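Local coordinates for GENE 22 product (Bacillus phage spp1, PDB 2XC8), which is of unknown function, but resembles in fold a domain of the receptor-binding protein of lactococcal phage p2, at residues F46-D51 with V101-N106; P55-L60 with C76-D81. One frame throughout, in Å; residues are numbered along the deposited sequence.

Contact 1 (F46-D51 with V101-N106)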
loop_
_atom_site.group_PDB
_atom_site.type_symbol
_atom_site.label_atom_id
_atom_site.label_comp_id
_atom_site.label_asym_id
_atom_site.label_seq_id
_atom_site.Cartn_x
_atom_site.Cartn_y
_atom_site.Cartn_z
ATOM N N PHE B 46 -3.048 -10.039 11.394
ATOM C CA PHE B 46 -3.355 -9.788 12.801
ATOM C C PHE B 46 -4.276 -8.584 12.978
ATOM O O PHE B 46 -4.239 -7.641 12.184
ATOM C CB PHE B 46 -2.072 -9.635 13.637
ATOM C CG PHE B 46 -1.187 -8.485 13.218
ATOM C CD1 PHE B 46 -1.287 -7.247 13.849
ATOM C CD2 PHE B 46 -0.235 -8.648 12.214
ATOM C CE1 PHE B 46 -0.467 -6.184 13.474
ATOM C CE2 PHE B 46 0.590 -7.591 11.832
ATOM C CZ PHE B 46 0.474 -6.357 12.465
ATOM N N ASP B 47 -5.099 -8.629 14.022
ATOM C CA ASP B 47 -5.983 -7.520 14.365
ATOM C C ASP B 47 -5.196 -6.402 15.038
ATOM O O ASP B 47 -4.285 -6.663 15.828
ATOM C CB ASP B 47 -7.105 -7.986 15.298
ATOM C CG ASP B 47 -8.009 -9.034 14.665
ATOM O OD1 ASP B 47 -8.238 -8.978 13.437
ATOM O OD2 ASP B 47 -8.501 -9.912 15.405
ATOM N N LEU B 48 -5.550 -5.161 14.717
ATOM C CA LEU B 48 -4.985 -4.002 15.398
ATOM C C LEU B 48 -5.889 -3.633 16.573
ATOM O O LEU B 48 -6.515 -2.568 16.598
ATOM C CB LEU B 48 -4.790 -2.832 14.426
ATOM C CG LEU B 48 -3.654 -2.979 13.405
ATOM C CD1 LEU B 48 -3.825 -1.991 12.262
ATOM C CD2 LEU B 48 -2.280 -2.819 14.057
ATOM N N THR B 49 -5.945 -4.547 17.541
ATOM C CA THR B 49 -6.843 -4.455 18.686
ATOM C C THR B 49 -6.398 -3.363 19.660
ATOM O O THR B 49 -5.263 -3.386 20.142
ATOM C CB THR B 49 -6.946 -5.812 19.429
ATOM O OG1 THR B 49 -7.188 -6.863 18.485
ATOM C CG2 THR B 49 -8.075 -5.792 20.456
ATOM N N PRO B 50 -7.292 -2.399 19.943
ATOM C CA PRO B 50 -6.974 -1.376 20.932
ATOM C C PRO B 50 -7.202 -1.885 22.355
ATOM O O PRO B 50 -7.909 -2.876 22.557
ATOM C CB PRO B 50 -7.960 -0.254 20.601
ATOM C CG PRO B 50 -9.136 -0.946 20.006
ATOM C CD PRO B 50 -8.634 -2.210 19.356
ATOM N N ASP B 51 -6.592 -1.210 23.324
ATOM C CA ASP B 51 -6.823 -1.484 24.738
ATOM C C ASP B 51 -7.715 -0.380 25.296
ATOM O O ASP B 51 -7.681 0.750 24.808
ATOM C CB ASP B 51 -5.490 -1.521 25.490
ATOM C CG ASP B 51 -5.644 -1.911 26.950
ATOM O OD1 ASP B 51 -5.973 -3.084 27.228
ATOM O OD2 ASP B 51 -5.422 -1.043 27.821
ATOM N N VAL B 101 2.932 -0.130 14.203
ATOM C CA VAL B 101 1.720 0.674 14.396
ATOM C C VAL B 101 1.354 0.856 15.872
ATOM O O VAL B 101 1.396 -0.094 16.656
ATOM C CB VAL B 101 0.500 0.071 13.630
ATOM C CG1 VAL B 101 -0.745 0.941 13.796
ATOM C CG2 VAL B 101 0.815 -0.108 12.149
ATOM N N THR B 102 1.000 2.089 16.233
ATOM C CA THR B 102 0.448 2.398 17.547
ATOM C C THR B 102 -1.068 2.568 17.437
ATOM O O THR B 102 -1.556 3.401 16.667
ATOM C CB THR B 102 1.097 3.664 18.156
ATOM O OG1 THR B 102 2.520 3.495 18.210
ATOM C CG2 THR B 102 0.572 3.925 19.567
ATOM N N VAL B 103 -1.801 1.762 18.202
ATOM C CA VAL B 103 -3.263 1.799 18.211
ATOM C C VAL B 103 -3.756 2.402 19.524
ATOM O O VAL B 103 -3.500 1.861 20.602
ATOM C CB VAL B 103 -3.879 0.388 18.008
ATOM C CG1 VAL B 103 -5.396 0.473 17.883
ATOM C CG2 VAL B 103 -3.285 -0.289 16.780
ATOM N N PHE B 104 -4.461 3.524 19.419
ATOM C CA PHE B 104 -4.970 4.244 20.584
ATOM C C PHE B 104 -6.339 3.704 21.014
ATOM O O PHE B 104 -7.059 3.143 20.184
ATOM C CB PHE B 104 -5.014 5.748 20.289
ATOM C CG PHE B 104 -3.653 6.361 20.103
ATOM C CD1 PHE B 104 -2.929 6.819 21.200
ATOM C CD2 PHE B 104 -3.084 6.467 18.835
ATOM C CE1 PHE B 104 -1.664 7.378 21.041
ATOM C CE2 PHE B 104 -1.819 7.026 18.665
ATOM C CZ PHE B 104 -1.108 7.483 19.769
ATOM N N PRO B 105 -6.697 3.854 22.309
ATOM C CA PRO B 105 -7.950 3.297 22.837
ATOM C C PRO B 105 -9.200 3.505 21.972
ATOM O O PRO B 105 -10.039 2.604 21.892
ATOM C CB PRO B 105 -8.104 4.012 24.181
ATOM C CG PRO B 105 -6.710 4.226 24.632
ATOM C CD PRO B 105 -5.893 4.474 23.384
ATOM N N ASN B 106 -9.322 4.668 21.330
ATOM C CA ASN B 106 -10.497 4.971 20.500
ATOM C C ASN B 106 -10.446 4.409 19.070
ATOM O O ASN B 106 -11.370 4.620 18.279
ATOM C CB ASN B 106 -10.819 6.479 20.508
ATOM C CG ASN B 106 -9.813 7.317 19.722
ATOM O OD1 ASN B 106 -8.757 6.836 19.308
ATOM N ND2 ASN B 106 -10.145 8.589 19.522
HETATM O O HOH W 1 -5.370 1.078 22.579
#
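Leu48 lies over Val101 and Val103 where, in this all-beta fold, the loop leaving strand 37-47 of the four-stranded antiparallel sheet runs over the end of strand 93-103, in the five-stranded mixed sheet, and the loop after it. No direct hydrogen bond joins the two segments, so branched aliphatic side chains do the work. Val103 uses both methyls: CG2 touches Leu48 CB at 3.8 Å, while CG1, anti to the backbone N (chi1 -174°), meets Pro50 CB at 3.8 Å. The same CG1 rests against the backbone oxygen of Leu48. Farther back along the strand, Leu48 CD2 comes to 4.0 Å from Val101 CB, the two side chains crossing at about a right angle. Beta-branched valines suit an extended strand, and leucine, with a longer side chain, reaches both of them from the loop.

Leu48 is the centre of an inverse gamma turn, which bends the chain out of its strand and carries Pro50 and Asp51 toward the loop after Val103. There Pro105 CA makes a bent CA-H...O contact to Asp51 O, 3.2 Å apart and 128° at the hydrogen. Farther out, Leu48 also touches Ile24, and Asp51 OD2 accepts from the backbone N of Thr53 and Tyr54. A water bridges the two backbones, accepting from Asp51 N at 2.7 Å and donating to Val103 O at 2.8 Å.

Contact 2 (P55-L60 with C76-D81)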
loop_
_atom_site.group_PDB
_atom_site.type_symbol
_atom_site.label_atom_id
_atom_site.label_comp_id
_atom_site.label_asym_id
_atom_site.label_seq_id
_atom_site.Cartn_x
_atom_site.Cartn_y
_atom_site.Cartn_z
ATOM N N PRO B 55 -2.292 2.942 24.959
ATOM C CA PRO B 55 -2.149 2.807 23.514
ATOM C C PRO B 55 -1.366 1.508 23.368
ATOM O O PRO B 55 -0.603 1.144 24.265
ATOM C CB PRO B 55 -1.266 3.998 23.121
ATOM C CG PRO B 55 -1.413 4.990 24.215
ATOM C CD PRO B 55 -1.695 4.204 25.445
ATOM N N VAL B 56 -1.561 0.817 22.249
ATOM C CA VAL B 56 -0.890 -0.458 22.011
ATOM C C VAL B 56 0.042 -0.368 20.805
ATOM O O VAL B 56 -0.364 0.080 19.732
ATOM C CB VAL B 56 -1.904 -1.611 21.803
ATOM C CG1 VAL B 56 -1.177 -2.928 21.660
ATOM C CG2 VAL B 56 -2.889 -1.685 22.958
ATOM N N GLU B 57 1.289 -0.796 20.992
ATOM C CA GLU B 57 2.268 -0.849 19.909
ATOM C C GLU B 57 2.322 -2.247 19.305
ATOM O O GLU B 57 2.493 -3.234 20.022
ATOM C CB GLU B 57 3.657 -0.458 20.413
ATOM C CG GLU B 57 3.806 1.003 20.800
ATOM C CD GLU B 57 5.204 1.337 21.292
ATOM O OE1 GLU B 57 5.890 0.442 21.833
ATOM O OE2 GLU B 57 5.615 2.506 21.140
ATOM N N TYR B 58 2.175 -2.320 17.985
ATOM C CA TYR B 58 2.285 -3.583 17.261
ATOM C C TYR B 58 3.536 -3.599 16.399
ATOM O O TYR B 58 3.795 -2.657 15.645
ATOM C CB TYR B 58 1.047 -3.826 16.399
ATOM C CG TYR B 58 -0.179 -4.201 17.192
ATOM C CD1 TYR B 58 -0.429 -5.530 17.535
ATOM C CD2 TYR B 58 -1.089 -3.231 17.602
ATOM C CE1 TYR B 58 -1.555 -5.881 18.267
ATOM C CE2 TYR B 58 -2.220 -3.571 18.332
ATOM C CZ TYR B 58 -2.445 -4.898 18.663
ATOM O OH TYR B 58 -3.561 -5.245 19.385
HETATM N N MSE B 59 4.290 -4.673 16.501
HETATM C CA MSE B 59 5.512 -4.860 15.775
HETATM C C MSE B 59 5.665 -6.181 15.090
HETATM O O MSE B 59 5.653 -7.207 15.691
HETATM C CB MSE B 59 6.672 -4.672 16.709
HETATM C CG MSE B 59 7.657 -3.725 16.189
HETATM SE SE MSE B 59 7.525 -1.967 16.866
HETATM C CE MSE B 59 8.975 -2.156 18.027
ATOM N N LEU B 60 5.822 -6.128 13.789
ATOM C CA LEU B 60 5.925 -7.348 12.995
ATOM C C LEU B 60 7.359 -7.572 12.519
ATOM O O LEU B 60 7.972 -6.681 11.928
ATOM C CB LEU B 60 4.956 -7.291 11.807
ATOM C CG LEU B 60 4.802 -8.519 10.903
ATOM C CD1 LEU B 60 4.151 -9.688 11.637
ATOM C CD2 LEU B 60 3.999 -8.159 9.664
ATOM N N CYS B 76 5.275 -8.659 18.037
ATOM C CA CYS B 76 5.361 -8.138 19.390
ATOM C C CYS B 76 4.258 -7.115 19.630
ATOM O O CYS B 76 3.989 -6.257 18.784
ATOM C CB CYS B 76 6.734 -7.522 19.661
ATOM S SG CYS B 76 6.947 -6.954 21.360
ATOM N N LYS B 77 3.601 -7.229 20.764
ATOM C CA LYS B 77 2.623 -6.288 21.229
ATOM C C LYS B 77 3.047 -5.651 22.549
ATOM O O LYS B 77 3.425 -6.279 23.472
ATOM C CB LYS B 77 1.300 -7.000 21.399
ATOM C CG LYS B 77 0.085 -6.151 21.408
ATOM C CD LYS B 77 -1.087 -6.851 22.073
ATOM C CE LYS B 77 -2.220 -5.890 22.399
ATOM N NZ LYS B 77 -3.567 -6.482 22.356
ATOM N N ALA B 78 2.978 -4.359 22.617
ATOM C CA ALA B 78 3.335 -3.646 23.840
ATOM C C ALA B 78 2.263 -2.645 24.243
ATOM O O ALA B 78 1.745 -1.903 23.408
ATOM C CB ALA B 78 4.679 -2.948 23.680
ATOM N N TYR B 79 1.940 -2.635 25.532
ATOM C CA TYR B 79 0.999 -1.677 26.092
ATOM C C TYR B 79 1.782 -0.472 26.595
ATOM O O TYR B 79 2.644 -0.605 27.469
ATOM C CB TYR B 79 0.197 -2.318 27.230
ATOM C CG TYR B 79 -0.640 -3.506 26.801
ATOM C CD1 TYR B 79 -1.994 -3.358 26.504
ATOM C CD2 TYR B 79 -0.075 -4.780 26.689
ATOM C CE1 TYR B 79 -2.768 -4.446 26.109
ATOM C CE2 TYR B 79 -0.839 -5.872 26.292
ATOM C CZ TYR B 79 -2.182 -5.699 26.004
ATOM O OH TYR B 79 -2.942 -6.777 25.614
ATOM N N LEU B 80 1.494 0.698 26.026
ATOM C CA LEU B 80 2.195 1.927 26.399
ATOM C C LEU B 80 1.786 2.420 27.786
ATOM O O LEU B 80 0.953 3.321 27.926
ATOM C CB LEU B 80 1.999 3.026 25.344
ATOM C CG LEU B 80 2.861 2.990 24.074
ATOM C CD1 LEU B 80 2.513 4.173 23.173
ATOM C CD2 LEU B 80 4.354 2.999 24.405
ATOM N N ASP B 81 2.380 1.806 28.807
ATOM C CA ASP B 81 2.161 2.195 30.200
ATOM C C ASP B 81 3.452 2.704 30.849
ATOM O O ASP B 81 3.451 3.132 32.007
ATOM C CB ASP B 81 1.550 1.035 31.006
ATOM C CG ASP B 81 2.423 -0.220 31.016
ATOM O OD1 ASP B 81 3.489 -0.244 30.359
ATOM O OD2 ASP B 81 2.030 -1.196 31.690
#
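The amide of Glu57 gives the shortest bond of this antiparallel beta hairpin, Glu57 N to Ala78 O at 2.7 Å. Ala78 N returns a bond to Glu57 O, and Met59 and Cys76 repeat the reciprocal pair, so Glu57-Ala78 and Met59-Cys76 are the hydrogen-bonded pairs, with Val56-Tyr79 and Tyr58-Lys77 the non-hydrogen-bonded ones. Past the last bridge, Leu80 N still reaches Pro55 O at 2.8 Å, and Leu80 centres an inverse gamma turn that leads the chain away.

On the face of Val56, Tyr58, Lys77 and Tyr79, the lysine has CG anti to the backbone N (chi1 -159°) and stays extended through the next two torsions, bending only at chi4. Its chain thus runs beside the Tyr58 side chain, with CG 3.6 Å from Tyr58 CE1, and crosses Val56 CG1. Lysine suits the place because its methylenes pack while its ammonium extends to the phenols. Lys77 NZ donates weakly to Tyr58 OH at 3.2 Å. It also donates weakly to Tyr79 OH, whereas Tyr58 OH has its stronger partner in Thr49 O.

The other face carries Glu57, Met59, Cys76 and Ala78. Ala78, a mere methyl, sits beside Cys86, to which Cys76 is disulfide-bonded. Beyond the last bridge, Leu80 CD1 meets Pro55 CB at 3.8 Å, and CD2 packs against the carboxylate end of Glu57.

Strand 56-64 is flanked on its other edge by strand 93-103, while 71-79 is outermost within the chain; at Cys76 a strand of the second subunit pairs with it in parallel, continuing the sheet across the interface.

Both contacts share the five-stranded sheet, in which strands 93-103 and 56-64 are neighbours; the hairpin of contact 2 is nested inside the chain loop that contact 1 closes. Each runs from interior to surface: contact 1 from buried Leu48, Val101 and Val103 to exposed Pro50, contact 2 from buried Val56, Tyr58 and Cys76 to exposed Tyr79. Contact 2 works within the sheet, through a regular ladder of backbone bonds, and buries 556 Å². Contact 1 lays a loop from the second sheet over it, burying 301 Å² through aliphatic packing and a bridging water. Val103 N, 2.7 Å from Val56 O, and the Thr49-Tyr58 bond tie the two together.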